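Local coordinates for carboxysome shell vertex protein CcmL (Gloeobacter violaceus, PDB 4JW0), which probably forms the pentameric vertices of the shell of the carboxysome, the polyhedral inclusion in which RuBisCO is sequestered for carbon dioxide fixation, at residues R5-V10 with L26-D31; V22-L27 with Y40-D45; E53-S58 with A76-I81. All blocks are in the same frame, centred on the assembly; numbering follows the deposited sequence.

Contact 1 of 3, residues R5-V10 with L26-D31; sequences RVRGTV and LLQLID
Arg5 and Gln28 meet on adjacent antiparallel strands, their side chains running alongside each other in the same direction. The amide oxygen of Gln28 takes a hydrogen bond from the guanidinium edge: Gln28 OE1 lies close to the guanidinium plane, 2.7 Å from Arg5 NH2, while NE adds a weak second bond. Gln28 NE2 bonds to Leu37 O, which helps turn OE1 toward Arg5. Arg7 flanks the glutamine, with its CG 3.7 Å from Gln28 CB. Because its chain bends at chi2 (-85°) and chi3 (63°), Arg7 folds back until its NE sits 3.6 Å above the centre of the Arg5 guanidinium. Arg5 and Gln28 also exchange a pair of backbone bonds, Arg5 N to Gln28 O measuring 2.7 Å. The register then slips by one, Arg7 and Gly8 both facing Leu26 in a classic beta bulge: Arg7 N gives a straight bond of 2.9 Å to Leu26 O, and Leu26 N bonds to Gly8 O. Farther out, Asp52 of the same chain bridges Arg7 NH2, and Asp88 of a neighbouring subunit bridges NH1. These carboxylates probably offset the charge of two closely placed arginines, while the Gln28 amide adds a neutral acceptor.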
ATOM      1  N   ARG A   5      -3.273  12.475 -14.703  1.00 21.84           N
ATOM      2  CA  ARG A   5      -3.765  13.598 -15.487  1.00 22.38           C
ATOM      3  C   ARG A   5      -4.905  14.255 -14.711  1.00 18.72           C
ATOM      4  O   ARG A   5      -5.781  13.568 -14.185  1.00 21.59           O
ATOM      5  CB  ARG A   5      -4.228  13.083 -16.856  1.00 29.47           C
ATOM      6  CG  ARG A   5      -5.025  14.055 -17.697  1.00 42.34           C
ATOM      7  CD  ARG A   5      -5.270  13.473 -19.092  1.00 35.45           C
ATOM      8  NE  ARG A   5      -6.422  12.567 -19.142  1.00 53.30           N
ATOM      9  CZ  ARG A   5      -7.468  12.705 -19.963  1.00 65.18           C
ATOM     10  NH1 ARG A   5      -7.535  13.715 -20.826  1.00 48.57           N
ATOM     11  NH2 ARG A   5      -8.463  11.822 -19.925  1.00 34.97           N
ATOM     12  N   VAL A   6      -4.876  15.579 -14.599  1.00 20.10           N
ATOM     13  CA  VAL A   6      -5.879  16.276 -13.809  1.00 20.64           C
ATOM     14  C   VAL A   6      -7.198  16.299 -14.569  1.00 24.07           C
ATOM     15  O   VAL A   6      -7.264  16.808 -15.693  1.00 23.58           O
ATOM     16  CB  VAL A   6      -5.468  17.723 -13.482  1.00 20.43           C
ATOM     17  CG1 VAL A   6      -6.557  18.404 -12.678  1.00 20.79           C
ATOM     18  CG2 VAL A   6      -4.146  17.758 -12.726  1.00 21.68           C
ATOM     19  N   ARG A   7      -8.245  15.754 -13.954  1.00 24.12           N
ATOM     20  CA  ARG A   7      -9.558  15.679 -14.598  1.00 28.86           C
ATOM     21  C   ARG A   7     -10.600  16.589 -13.959  1.00 32.39           C
ATOM     22  O   ARG A   7     -11.601  16.911 -14.586  1.00 30.74           O
ATOM     23  CB  ARG A   7     -10.079  14.241 -14.588  1.00 27.21           C
ATOM     24  CG  ARG A   7      -9.266  13.278 -15.440  1.00 30.39           C
ATOM     25  CD  ARG A   7      -9.694  13.281 -16.899  1.00 57.87           C
ATOM     26  NE  ARG A   7      -9.485  14.571 -17.560  1.00 69.50           N
ATOM     27  CZ  ARG A   7     -10.424  15.254 -18.217  1.00 59.99           C
ATOM     28  NH1 ARG A   7     -11.666  14.793 -18.315  1.00 53.52           N
ATOM     29  NH2 ARG A   7     -10.119  16.416 -18.780  1.00 52.60           N
ATOM     30  N   GLY A   8     -10.379  17.003 -12.718  1.00 24.78           N
ATOM     31  CA  GLY A   8     -11.348  17.844 -12.042  1.00 28.01           C
ATOM     32  C   GLY A   8     -11.065  18.021 -10.569  1.00 29.87           C
ATOM     33  O   GLY A   8      -9.953  17.780 -10.110  1.00 25.35           O
ATOM     34  N   THR A   9     -12.090  18.425  -9.829  1.00 21.55           N
ATOM     35  CA  THR A   9     -11.947  18.729  -8.414  1.00 23.91           C
ATOM     36  C   THR A   9     -13.063  18.077  -7.620  1.00 27.55           C
ATOM     37  O   THR A   9     -14.143  17.799  -8.147  1.00 29.87           O
ATOM     38  CB  THR A   9     -11.983  20.245  -8.145  1.00 34.68           C
ATOM     39  OG1 THR A   9     -13.309  20.740  -8.359  1.00 50.34           O
ATOM     40  CG2 THR A   9     -11.023  20.974  -9.056  1.00 38.02           C
ATOM     41  N   VAL A  10     -12.786  17.834  -6.347  1.00 28.61           N
ATOM     42  CA  VAL A  10     -13.767  17.277  -5.434  1.00 24.41           C
ATOM     43  C   VAL A  10     -13.957  18.271  -4.301  1.00 26.16           C
ATOM     44  O   VAL A  10     -12.978  18.760  -3.729  1.00 26.62           O
ATOM     45  CB  VAL A  10     -13.297  15.925  -4.870  1.00 23.92           C
ATOM     46  CG1 VAL A  10     -14.249  15.434  -3.791  1.00 29.92           C
ATOM     47  CG2 VAL A  10     -13.171  14.893  -5.991  1.00 25.99           C
ATOM     48  N   LEU A  26      -9.098  15.447  -8.679  1.00 21.95           N
ATOM     49  CA  LEU A  26      -9.337  14.133  -9.240  1.00 19.22           C
ATOM     50  C   LEU A  26      -8.303  13.865 -10.327  1.00 23.40           C
ATOM     51  O   LEU A  26      -8.242  14.575 -11.329  1.00 22.19           O
ATOM     52  CB  LEU A  26     -10.746  14.057  -9.822  1.00 23.73           C
ATOM     53  CG  LEU A  26     -11.083  12.794 -10.608  1.00 29.67           C
ATOM     54  CD1 LEU A  26     -11.160  11.609  -9.667  1.00 25.79           C
ATOM     55  CD2 LEU A  26     -12.383  12.979 -11.367  1.00 30.18           C
ATOM     56  N   LEU A  27      -7.486  12.839 -10.114  1.00 20.40           N
ATOM     57  CA  LEU A  27      -6.431  12.475 -11.047  1.00 20.51           C
ATOM     58  C   LEU A  27      -6.755  11.160 -11.729  1.00 23.26           C
ATOM     59  O   LEU A  27      -7.133  10.188 -11.073  1.00 22.52           O
ATOM     60  CB  LEU A  27      -5.092  12.312 -10.319  1.00 22.49           C
ATOM     61  CG  LEU A  27      -4.568  13.463  -9.457  1.00 18.77           C
ATOM     62  CD1 LEU A  27      -3.216  13.087  -8.884  1.00 20.89           C
ATOM     63  CD2 LEU A  27      -4.470  14.747 -10.264  1.00 19.64           C
ATOM     64  N   GLN A  28      -6.589  11.123 -13.046  1.00 20.78           N
ATOM     65  CA  GLN A  28      -6.683   9.874 -13.785  1.00 21.19           C
ATOM     66  C   GLN A  28      -5.294   9.300 -14.011  1.00 15.87           C
ATOM     67  O   GLN A  28      -4.396   9.999 -14.473  1.00 20.30           O
ATOM     68  CB  GLN A  28      -7.373  10.092 -15.132  1.00 18.67           C
ATOM     69  CG  GLN A  28      -7.442   8.840 -15.976  1.00 20.60           C
ATOM     70  CD  GLN A  28      -8.241   9.039 -17.253  1.00 27.55           C
ATOM     71  OE1 GLN A  28      -8.352  10.151 -17.765  1.00 26.90           O
ATOM     72  NE2 GLN A  28      -8.801   7.959 -17.768  1.00 24.02           N
ATOM     73  N   LEU A  29      -5.115   8.025 -13.687  1.00 17.92           N
ATOM     74  CA  LEU A  29      -3.818   7.390 -13.867  1.00 20.32           C
ATOM     75  C   LEU A  29      -3.445   7.321 -15.339  1.00 24.02           C
ATOM     76  O   LEU A  29      -4.297   7.111 -16.213  1.00 21.64           O
ATOM     77  CB  LEU A  29      -3.803   5.986 -13.264  1.00 19.12           C
ATOM     78  CG  LEU A  29      -3.506   5.861 -11.764  1.00 26.64           C
ATOM     79  CD1 LEU A  29      -2.036   6.115 -11.496  1.00 29.28           C
ATOM     80  CD2 LEU A  29      -4.373   6.806 -10.949  1.00 24.00           C
ATOM     81  N   ILE A  30      -2.159   7.513 -15.595  1.00 20.53           N
ATOM     82  CA  ILE A  30      -1.592   7.398 -16.927  1.00 21.57           C
ATOM     83  C   ILE A  30      -0.713   6.155 -16.948  1.00 27.05           C
ATOM     84  O   ILE A  30      -0.000   5.879 -15.975  1.00 25.92           O
ATOM     85  CB  ILE A  30      -0.747   8.634 -17.270  1.00 24.71           C
ATOM     86  CG1 ILE A  30      -1.639   9.873 -17.392  1.00 21.05           C
ATOM     87  CG2 ILE A  30       0.056   8.409 -18.544  1.00 24.78           C
ATOM     88  CD1 ILE A  30      -2.667   9.783 -18.494  1.00 25.08           C
ATOM     89  N   ASP A  31      -0.760   5.402 -18.043  1.00 26.65           N
ATOM     90  CA  ASP A  31      -0.019   4.144 -18.121  1.00 23.77           C
ATOM     91  C   ASP A  31       1.360   4.336 -18.742  1.00 24.03           C
ATOM     92  O   ASP A  31       1.776   5.458 -19.028  1.00 25.41           O
ATOM     93  CB  ASP A  31      -0.817   3.079 -18.882  1.00 29.50           C
ATOM     94  CG  ASP A  31      -0.845   3.308 -20.379  1.00 32.21           C
ATOM     95  OD1 ASP A  31      -0.038   4.111 -20.894  1.00 34.47           O
ATOM     96  OD2 ASP A  31      -1.676   2.658 -21.049  1.00 34.20           O
TER

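Contact 2 of 3, residues V22-L27 with Y40-D45; sequences VKFLLL and YEVAAD
Leu25 N donates to Ala43 O at 2.8 Å, almost straight (N-H...O 175°), and Ala43 N returns a bond to Leu25 O. A second reciprocal pair joins Leu27 with Glu41, and a single bond from Asp45 N to Lys23 O extends the antiparallel ladder. Past it a water closes the end, accepting from Lys23 N and donating to Asp45 O.

The face that carries Leu25, Leu27 and Ala43 also carries Glu41, whose end leads away from strand 24-27. Leu25 turns its CG anti to the carbonyl carbon (chi1 -72°), which brings CD1 against Asp45, 3.3 Å from OD2, while CG rests on the aspartate CB. Asp45 is gripped by backbone N-H groups: OD1 accepts from Val47 and Gly48, and OD2 from Ala49. Leu27 CD1 meets Ala43 CB at 3.7 Å. An alanine in place of Leu25 would probably leave a gap beside the Asp45 carboxylate and deprive that buried group of one apolar neighbour.

The other face holds Phe24, Leu26, Val42 and Ala44. Phe24 CB touches Val42 CG1 at 3.7 Å, and Leu26 CD1 reaches Tyr40 CD2 at 3.5 Å. From there the Tyr40 hydroxyl runs into a neighbouring subunit, where it bonds with Ile30 O and Ile3 N, and Glu41 is shared between Arg59 of its own chain and Met1 N of that neighbouring subunit. The chemistry is thus divided: backbone bonds and hydrocarbon hold the two strands together, whereas polar ends are satisfied beyond them, that of Tyr40 across the pentamer interface, that of Glu41 on both sides of it, and that of Asp45 by the turn that follows.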
ATOM      1  N   VAL A  22      -7.583  22.481   2.108  1.00 32.35           N
ATOM      2  CA  VAL A  22      -6.975  21.545   1.173  1.00 29.16           C
ATOM      3  C   VAL A  22      -7.789  21.452  -0.113  1.00 26.52           C
ATOM      4  O   VAL A  22      -8.993  21.227  -0.076  1.00 29.17           O
ATOM      5  CB  VAL A  22      -6.863  20.150   1.799  1.00 30.98           C
ATOM      6  CG1 VAL A  22      -6.208  19.181   0.829  1.00 29.92           C
ATOM      7  CG2 VAL A  22      -6.085  20.221   3.105  1.00 33.47           C
ATOM      8  N   LYS A  23      -7.124  21.636  -1.248  1.00 24.51           N
ATOM      9  CA  LYS A  23      -7.763  21.460  -2.540  1.00 26.13           C
ATOM     10  C   LYS A  23      -7.613  20.014  -2.993  1.00 28.66           C
ATOM     11  O   LYS A  23      -6.516  19.453  -2.969  1.00 24.71           O
ATOM     12  CB  LYS A  23      -7.152  22.403  -3.575  1.00 28.98           C
ATOM     13  CG  LYS A  23      -7.875  22.393  -4.910  1.00 44.11           C
ATOM     14  CD  LYS A  23      -7.272  23.396  -5.881  1.00 58.43           C
ATOM     15  CE  LYS A  23      -7.966  23.330  -7.234  1.00 51.50           C
ATOM     16  NZ  LYS A  23      -9.444  23.274  -7.078  1.00 71.11           N
ATOM     17  N   PHE A  24      -8.723  19.410  -3.398  1.00 24.05           N
ATOM     18  CA  PHE A  24      -8.727  18.012  -3.815  1.00 23.24           C
ATOM     19  C   PHE A  24      -8.840  17.917  -5.325  1.00 24.62           C
ATOM     20  O   PHE A  24      -9.824  18.376  -5.904  1.00 28.35           O
ATOM     21  CB  PHE A  24      -9.904  17.262  -3.184  1.00 20.82           C
ATOM     22  CG  PHE A  24      -9.918  17.288  -1.679  1.00 24.24           C
ATOM     23  CD1 PHE A  24      -8.914  16.668  -0.946  1.00 28.05           C
ATOM     24  CD2 PHE A  24     -10.953  17.906  -0.996  1.00 24.22           C
ATOM     25  CE1 PHE A  24      -8.937  16.680   0.435  1.00 31.95           C
ATOM     26  CE2 PHE A  24     -10.979  17.917   0.387  1.00 30.55           C
ATOM     27  CZ  PHE A  24      -9.970  17.309   1.101  1.00 27.25           C
ATOM     28  N   LEU A  25      -7.841  17.313  -5.964  1.00 18.24           N
ATOM     29  CA  LEU A  25      -7.888  17.103  -7.407  1.00 19.06           C
ATOM     30  C   LEU A  25      -8.181  15.653  -7.743  1.00 23.09           C
ATOM     31  O   LEU A  25      -7.586  14.747  -7.176  1.00 21.54           O
ATOM     32  CB  LEU A  25      -6.560  17.488  -8.066  1.00 25.19           C
ATOM     33  CG  LEU A  25      -6.199  18.964  -8.161  1.00 27.81           C
ATOM     34  CD1 LEU A  25      -4.903  19.114  -8.943  1.00 24.50           C
ATOM     35  CD2 LEU A  25      -7.316  19.764  -8.801  1.00 28.89           C
ATOM     36  N   LEU A  26      -9.098  15.447  -8.679  1.00 21.95           N
ATOM     37  CA  LEU A  26      -9.337  14.133  -9.240  1.00 19.22           C
ATOM     38  C   LEU A  26      -8.303  13.865 -10.327  1.00 23.40           C
ATOM     39  O   LEU A  26      -8.242  14.575 -11.329  1.00 22.19           O
ATOM     40  CB  LEU A  26     -10.746  14.057  -9.822  1.00 23.73           C
ATOM     41  CG  LEU A  26     -11.083  12.794 -10.608  1.00 29.67           C
ATOM     42  CD1 LEU A  26     -11.160  11.609  -9.667  1.00 25.79           C
ATOM     43  CD2 LEU A  26     -12.383  12.979 -11.367  1.00 30.18           C
ATOM     44  N   LEU A  27      -7.486  12.839 -10.114  1.00 20.40           N
ATOM     45  CA  LEU A  27      -6.431  12.475 -11.047  1.00 20.51           C
ATOM     46  C   LEU A  27      -6.755  11.160 -11.729  1.00 23.26           C
ATOM     47  O   LEU A  27      -7.133  10.188 -11.073  1.00 22.52           O
ATOM     48  CB  LEU A  27      -5.092  12.312 -10.319  1.00 22.49           C
ATOM     49  CG  LEU A  27      -4.568  13.463  -9.457  1.00 18.77           C
ATOM     50  CD1 LEU A  27      -3.216  13.087  -8.884  1.00 20.89           C
ATOM     51  CD2 LEU A  27      -4.470  14.747 -10.264  1.00 19.64           C
ATOM     52  N   TYR A  40      -8.275   5.976 -10.912  1.00 20.52           N
ATOM     53  CA  TYR A  40      -8.156   7.364 -10.470  1.00 17.46           C
ATOM     54  C   TYR A  40      -7.659   7.445  -9.018  1.00 19.67           C
ATOM     55  O   TYR A  40      -7.681   6.463  -8.270  1.00 21.87           O
ATOM     56  CB  TYR A  40      -9.509   8.073 -10.579  1.00 19.69           C
ATOM     57  CG  TYR A  40     -10.442   7.707  -9.450  1.00 20.21           C
ATOM     58  CD1 TYR A  40     -11.271   6.594  -9.542  1.00 23.52           C
ATOM     59  CD2 TYR A  40     -10.474   8.456  -8.283  1.00 21.79           C
ATOM     60  CE1 TYR A  40     -12.113   6.244  -8.507  1.00 20.55           C
ATOM     61  CE2 TYR A  40     -11.318   8.114  -7.239  1.00 24.46           C
ATOM     62  CZ  TYR A  40     -12.132   7.002  -7.358  1.00 24.19           C
ATOM     63  OH  TYR A  40     -12.966   6.648  -6.323  1.00 23.55           O
ATOM     64  N   GLU A  41      -7.215   8.634  -8.638  1.00 17.54           N
ATOM     65  CA  GLU A  41      -6.869   8.938  -7.256  1.00 18.89           C
ATOM     66  C   GLU A  41      -7.261  10.381  -7.010  1.00 19.92           C
ATOM     67  O   GLU A  41      -7.139  11.217  -7.910  1.00 22.72           O
ATOM     68  CB  GLU A  41      -5.363   8.767  -7.017  1.00 20.42           C
ATOM     69  CG  GLU A  41      -4.936   8.886  -5.545  1.00 23.09           C
ATOM     70  CD  GLU A  41      -5.147   7.592  -4.754  1.00 27.93           C
ATOM     71  OE1 GLU A  41      -5.182   6.509  -5.370  1.00 34.52           O
ATOM     72  OE2 GLU A  41      -5.273   7.652  -3.511  1.00 31.08           O
ATOM     73  N   VAL A  42      -7.758  10.677  -5.814  1.00 17.34           N
ATOM     74  CA  VAL A  42      -7.989  12.063  -5.421  1.00 19.15           C
ATOM     75  C   VAL A  42      -6.817  12.503  -4.554  1.00 17.65           C
ATOM     76  O   VAL A  42      -6.504  11.872  -3.543  1.00 20.62           O
ATOM     77  CB  VAL A  42      -9.319  12.245  -4.666  1.00 20.38           C
ATOM     78  CG1 VAL A  42      -9.516  13.700  -4.290  1.00 18.86           C
ATOM     79  CG2 VAL A  42     -10.484  11.758  -5.518  1.00 22.42           C
ATOM     80  N   ALA A  43      -6.154  13.577  -4.966  1.00 19.30           N
ATOM     81  CA  ALA A  43      -4.933  14.013  -4.316  1.00 18.89           C
ATOM     82  C   ALA A  43      -5.023  15.455  -3.836  1.00 22.38           C
ATOM     83  O   ALA A  43      -5.674  16.296  -4.456  1.00 21.85           O
ATOM     84  CB  ALA A  43      -3.753  13.847  -5.264  1.00 20.06           C
ATOM     85  N   ALA A  44      -4.367  15.729  -2.716  1.00 19.38           N
ATOM     86  CA  ALA A  44      -4.209  17.093  -2.241  1.00 24.66           C
ATOM     87  C   ALA A  44      -3.254  17.834  -3.168  1.00 22.35           C
ATOM     88  O   ALA A  44      -2.196  17.313  -3.531  1.00 21.67           O
ATOM     89  CB  ALA A  44      -3.677  17.102  -0.825  1.00 22.16           C
ATOM     90  N   ASP A  45      -3.627  19.051  -3.545  1.00 21.30           N
ATOM     91  CA  ASP A  45      -2.820  19.839  -4.468  1.00 19.76           C
ATOM     92  C   ASP A  45      -2.408  21.172  -3.869  1.00 25.69           C
ATOM     93  O   ASP A  45      -3.210  22.109  -3.800  1.00 22.84           O
ATOM     94  CB  ASP A  45      -3.567  20.098  -5.775  1.00 21.72           C
ATOM     95  CG  ASP A  45      -2.737  20.910  -6.766  1.00 28.83           C
ATOM     96  OD1 ASP A  45      -1.488  20.829  -6.706  1.00 24.14           O
ATOM     97  OD2 ASP A  45      -3.324  21.633  -7.600  1.00 26.78           O
TER
HETATM   98  O   HOH W   1      -4.252  22.064  -1.188  1.00 31.76           O

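Contact 3 of 3, residues E53-S58 with A76-I81; sequences EWVLFS and AVVIGI
Ser58, Ile81 and Leu56 have much of their surface buried where strands 54-58 and 76-81 run antiparallel. Ser58 is held at its backbone by a reciprocal pair with Val77, Ser58 N to Val77 O and Val77 N to Ser58 O both measuring 3.0 Å. Its CB lies against Val77 CG1, and OG, which bonds to Pro73 O of a neighbouring subunit, comes within 3.8 Å of Ile79 CD1.

Leu56 stands beside the irregularity in the ladder. Its N donates to Gly80 O at 2.9 Å, but its O accepts from Ile79 N, so Ile79 and Gly80 both face it in a classic beta bulge. Ile79 sets CG1 between its backbone N and carbonyl carbon (chi1 68°), and this branch packs on Leu56 CB at 3.8 Å.

At the other end, the Ile81 side chain crosses that of Glu53, its CG2 3.8 Å from OE2 and its CD1 equally near OE1. The carboxylate itself is engaged by Gly50 N and by a salt bridge to Lys95. On the same face as Ile81, Val55 and Val78 meet at about a right angle, with Val55 CB 4.0 Å from Val78 CG1.

Gly80 and Ile81 also pair with a strand of the neighbouring subunit. Five antiparallel strands in the order 39-44, 24-30, 2-11, 54-59, 76-81, with 76-81 meeting 39-44 to close the barrel, make the OB fold.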
ATOM      1  N   GLU A  53      -3.383  18.800 -17.152  1.00 25.81           N
ATOM      2  CA  GLU A  53      -1.953  18.772 -16.881  1.00 21.57           C
ATOM      3  C   GLU A  53      -1.540  17.409 -16.343  1.00 23.57           C
ATOM      4  O   GLU A  53      -2.317  16.742 -15.666  1.00 24.38           O
ATOM      5  CB  GLU A  53      -1.577  19.874 -15.894  1.00 26.36           C
ATOM      6  CG  GLU A  53      -1.672  21.272 -16.482  1.00 35.46           C
ATOM      7  CD  GLU A  53      -0.974  22.316 -15.632  1.00 37.77           C
ATOM      8  OE1 GLU A  53      -1.417  22.561 -14.497  1.00 41.57           O
ATOM      9  OE2 GLU A  53       0.021  22.898 -16.103  1.00 35.72           O
ATOM     10  N   TRP A  54      -0.323  16.984 -16.672  1.00 21.30           N
ATOM     11  CA  TRP A  54       0.228  15.760 -16.116  1.00 20.76           C
ATOM     12  C   TRP A  54       0.938  16.097 -14.822  1.00 21.98           C
ATOM     13  O   TRP A  54       1.667  17.084 -14.750  1.00 22.30           O
ATOM     14  CB  TRP A  54       1.218  15.106 -17.079  1.00 22.60           C
ATOM     15  CG  TRP A  54       0.589  14.313 -18.182  1.00 30.46           C
ATOM     16  CD1 TRP A  54      -0.662  14.471 -18.699  1.00 31.71           C
ATOM     17  CD2 TRP A  54       1.189  13.231 -18.902  1.00 24.46           C
ATOM     18  NE1 TRP A  54      -0.876  13.552 -19.702  1.00 32.32           N
ATOM     19  CE2 TRP A  54       0.246  12.782 -19.846  1.00 29.23           C
ATOM     20  CE3 TRP A  54       2.433  12.601 -18.843  1.00 23.51           C
ATOM     21  CZ2 TRP A  54       0.509  11.734 -20.721  1.00 33.45           C
ATOM     22  CZ3 TRP A  54       2.692  11.561 -19.714  1.00 33.64           C
ATOM     23  CH2 TRP A  54       1.734  11.138 -20.640  1.00 30.23           C
ATOM     24  N   VAL A  55       0.727  15.281 -13.797  1.00 23.15           N
ATOM     25  CA  VAL A  55       1.406  15.486 -12.529  1.00 19.06           C
ATOM     26  C   VAL A  55       2.060  14.203 -12.042  1.00 17.76           C
ATOM     27  O   VAL A  55       1.657  13.096 -12.417  1.00 18.92           O
ATOM     28  CB  VAL A  55       0.431  15.980 -11.437  1.00 18.80           C
ATOM     29  CG1 VAL A  55      -0.222  17.279 -11.854  1.00 20.51           C
ATOM     30  CG2 VAL A  55      -0.621  14.916 -11.136  1.00 21.21           C
ATOM     31  N   LEU A  56       3.083  14.359 -11.211  1.00 20.21           N
ATOM     32  CA  LEU A  56       3.578  13.260 -10.401  1.00 18.06           C
ATOM     33  C   LEU A  56       2.859  13.332  -9.070  1.00 17.30           C
ATOM     34  O   LEU A  56       2.683  14.425  -8.516  1.00 16.51           O
ATOM     35  CB  LEU A  56       5.076  13.384 -10.150  1.00 23.54           C
ATOM     36  CG  LEU A  56       6.047  13.024 -11.268  1.00 26.79           C
ATOM     37  CD1 LEU A  56       7.467  13.336 -10.792  1.00 27.93           C
ATOM     38  CD2 LEU A  56       5.922  11.563 -11.686  1.00 22.05           C
ATOM     39  N   PHE A  57       2.436  12.185  -8.552  1.00 18.51           N
ATOM     40  CA  PHE A  57       1.824  12.163  -7.235  1.00 16.71           C
ATOM     41  C   PHE A  57       2.314  10.981  -6.423  1.00 18.51           C
ATOM     42  O   PHE A  57       2.701   9.944  -6.971  1.00 17.63           O
ATOM     43  CB  PHE A  57       0.290  12.194  -7.318  1.00 19.40           C
ATOM     44  CG  PHE A  57      -0.334  10.918  -7.814  1.00 19.54           C
ATOM     45  CD1 PHE A  57      -0.443  10.668  -9.174  1.00 17.67           C
ATOM     46  CD2 PHE A  57      -0.850   9.987  -6.920  1.00 23.07           C
ATOM     47  CE1 PHE A  57      -1.032   9.502  -9.639  1.00 20.50           C
ATOM     48  CE2 PHE A  57      -1.441   8.817  -7.379  1.00 21.90           C
ATOM     49  CZ  PHE A  57      -1.530   8.574  -8.740  1.00 24.50           C
ATOM     50  N   SER A  58       2.322  11.175  -5.110  1.00 17.50           N
ATOM     51  CA  SER A  58       2.763  10.161  -4.171  1.00 16.06           C
ATOM     52  C   SER A  58       1.598   9.733  -3.315  1.00 19.93           C
ATOM     53  O   SER A  58       0.638  10.491  -3.139  1.00 17.93           O
ATOM     54  CB  SER A  58       3.866  10.712  -3.274  1.00 19.56           C
ATOM     55  OG  SER A  58       5.025  10.977  -4.030  1.00 19.33           O
ATOM     56  N   ALA A  76      -2.603  11.019  -0.383  1.00 17.52           N
ATOM     57  CA  ALA A  76      -2.178  11.248  -1.757  1.00 18.84           C
ATOM     58  C   ALA A  76      -1.905  12.726  -1.950  1.00 16.10           C
ATOM     59  O   ALA A  76      -2.672  13.580  -1.501  1.00 17.74           O
ATOM     60  CB  ALA A  76      -3.223  10.764  -2.734  1.00 17.58           C
ATOM     61  N   VAL A  77      -0.799  13.024  -2.617  1.00 16.87           N
ATOM     62  CA  VAL A  77      -0.345  14.394  -2.765  1.00 19.35           C
ATOM     63  C   VAL A  77       0.248  14.618  -4.153  1.00 19.44           C
ATOM     64  O   VAL A  77       1.002  13.790  -4.659  1.00 17.51           O
ATOM     65  CB  VAL A  77       0.713  14.743  -1.691  1.00 18.50           C
ATOM     66  CG1 VAL A  77       1.938  13.838  -1.828  1.00 22.02           C
ATOM     67  CG2 VAL A  77       1.106  16.199  -1.774  1.00 20.65           C
ATOM     68  N   VAL A  78      -0.107  15.744  -4.760  1.00 17.90           N
ATOM     69  CA  VAL A  78       0.517  16.180  -6.000  1.00 15.90           C
ATOM     70  C   VAL A  78       1.863  16.779  -5.630  1.00 14.58           C
ATOM     71  O   VAL A  78       1.927  17.699  -4.817  1.00 17.88           O
ATOM     72  CB  VAL A  78      -0.336  17.259  -6.714  1.00 18.22           C
ATOM     73  CG1 VAL A  78       0.395  17.824  -7.924  1.00 19.90           C
ATOM     74  CG2 VAL A  78      -1.689  16.693  -7.123  1.00 20.21           C
ATOM     75  N   ILE A  79       2.939  16.272  -6.218  1.00 19.41           N
ATOM     76  CA  ILE A  79       4.259  16.785  -5.875  1.00 16.58           C
ATOM     77  C   ILE A  79       4.882  17.610  -6.993  1.00 20.17           C
ATOM     78  O   ILE A  79       5.815  18.369  -6.746  1.00 23.10           O
ATOM     79  CB  ILE A  79       5.212  15.664  -5.440  1.00 21.29           C
ATOM     80  CG1 ILE A  79       5.553  14.746  -6.610  1.00 21.90           C
ATOM     81  CG2 ILE A  79       4.597  14.883  -4.282  1.00 22.91           C
ATOM     82  CD1 ILE A  79       6.563  13.679  -6.264  1.00 31.05           C
ATOM     83  N   GLY A  80       4.372  17.476  -8.213  1.00 20.07           N
ATOM     84  CA  GLY A  80       4.888  18.269  -9.313  1.00 22.37           C
ATOM     85  C   GLY A  80       4.082  18.205 -10.586  1.00 17.61           C
ATOM     86  O   GLY A  80       3.477  17.188 -10.901  1.00 20.56           O
ATOM     87  N   ILE A  81       4.082  19.312 -11.321  1.00 18.27           N
ATOM     88  CA  ILE A  81       3.563  19.326 -12.678  1.00 20.74           C
ATOM     89  C   ILE A  81       4.676  18.869 -13.613  1.00 20.42           C
ATOM     90  O   ILE A  81       5.802  19.367 -13.558  1.00 21.78           O
ATOM     91  CB  ILE A  81       3.071  20.727 -13.075  1.00 21.63           C
ATOM     92  CG1 ILE A  81       1.884  21.124 -12.200  1.00 23.14           C
ATOM     93  CG2 ILE A  81       2.692  20.758 -14.559  1.00 27.27           C
ATOM     94  CD1 ILE A  81       1.576  22.619 -12.202  1.00 29.35           C
TER

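How the contacts relate
The three contacts illustrate how one closed sheet is assembled from strand pairs. Along the chain, contact 1 overlaps contact 2 on strand 24-30, sharing Leu26 and Leu27, and contact 3 follows both. Their centres lie about 8 Å (contacts 1 and 2), 10 Å (1 and 3) and 9 Å (2 and 3) apart. Strand 2-11 links contact 1 to strand 54-59 through a probable bond of Val6 N to Glu53 O, while probable bonds between Ala44 and both Ala76 and Val78 join contact 2 to contact 3, closing the barrel. Inside, Leu27 meets Phe57. Each contact also reaches neighbouring subunits, so strands of the barrel also take part in the subunit interfaces of the pentamer.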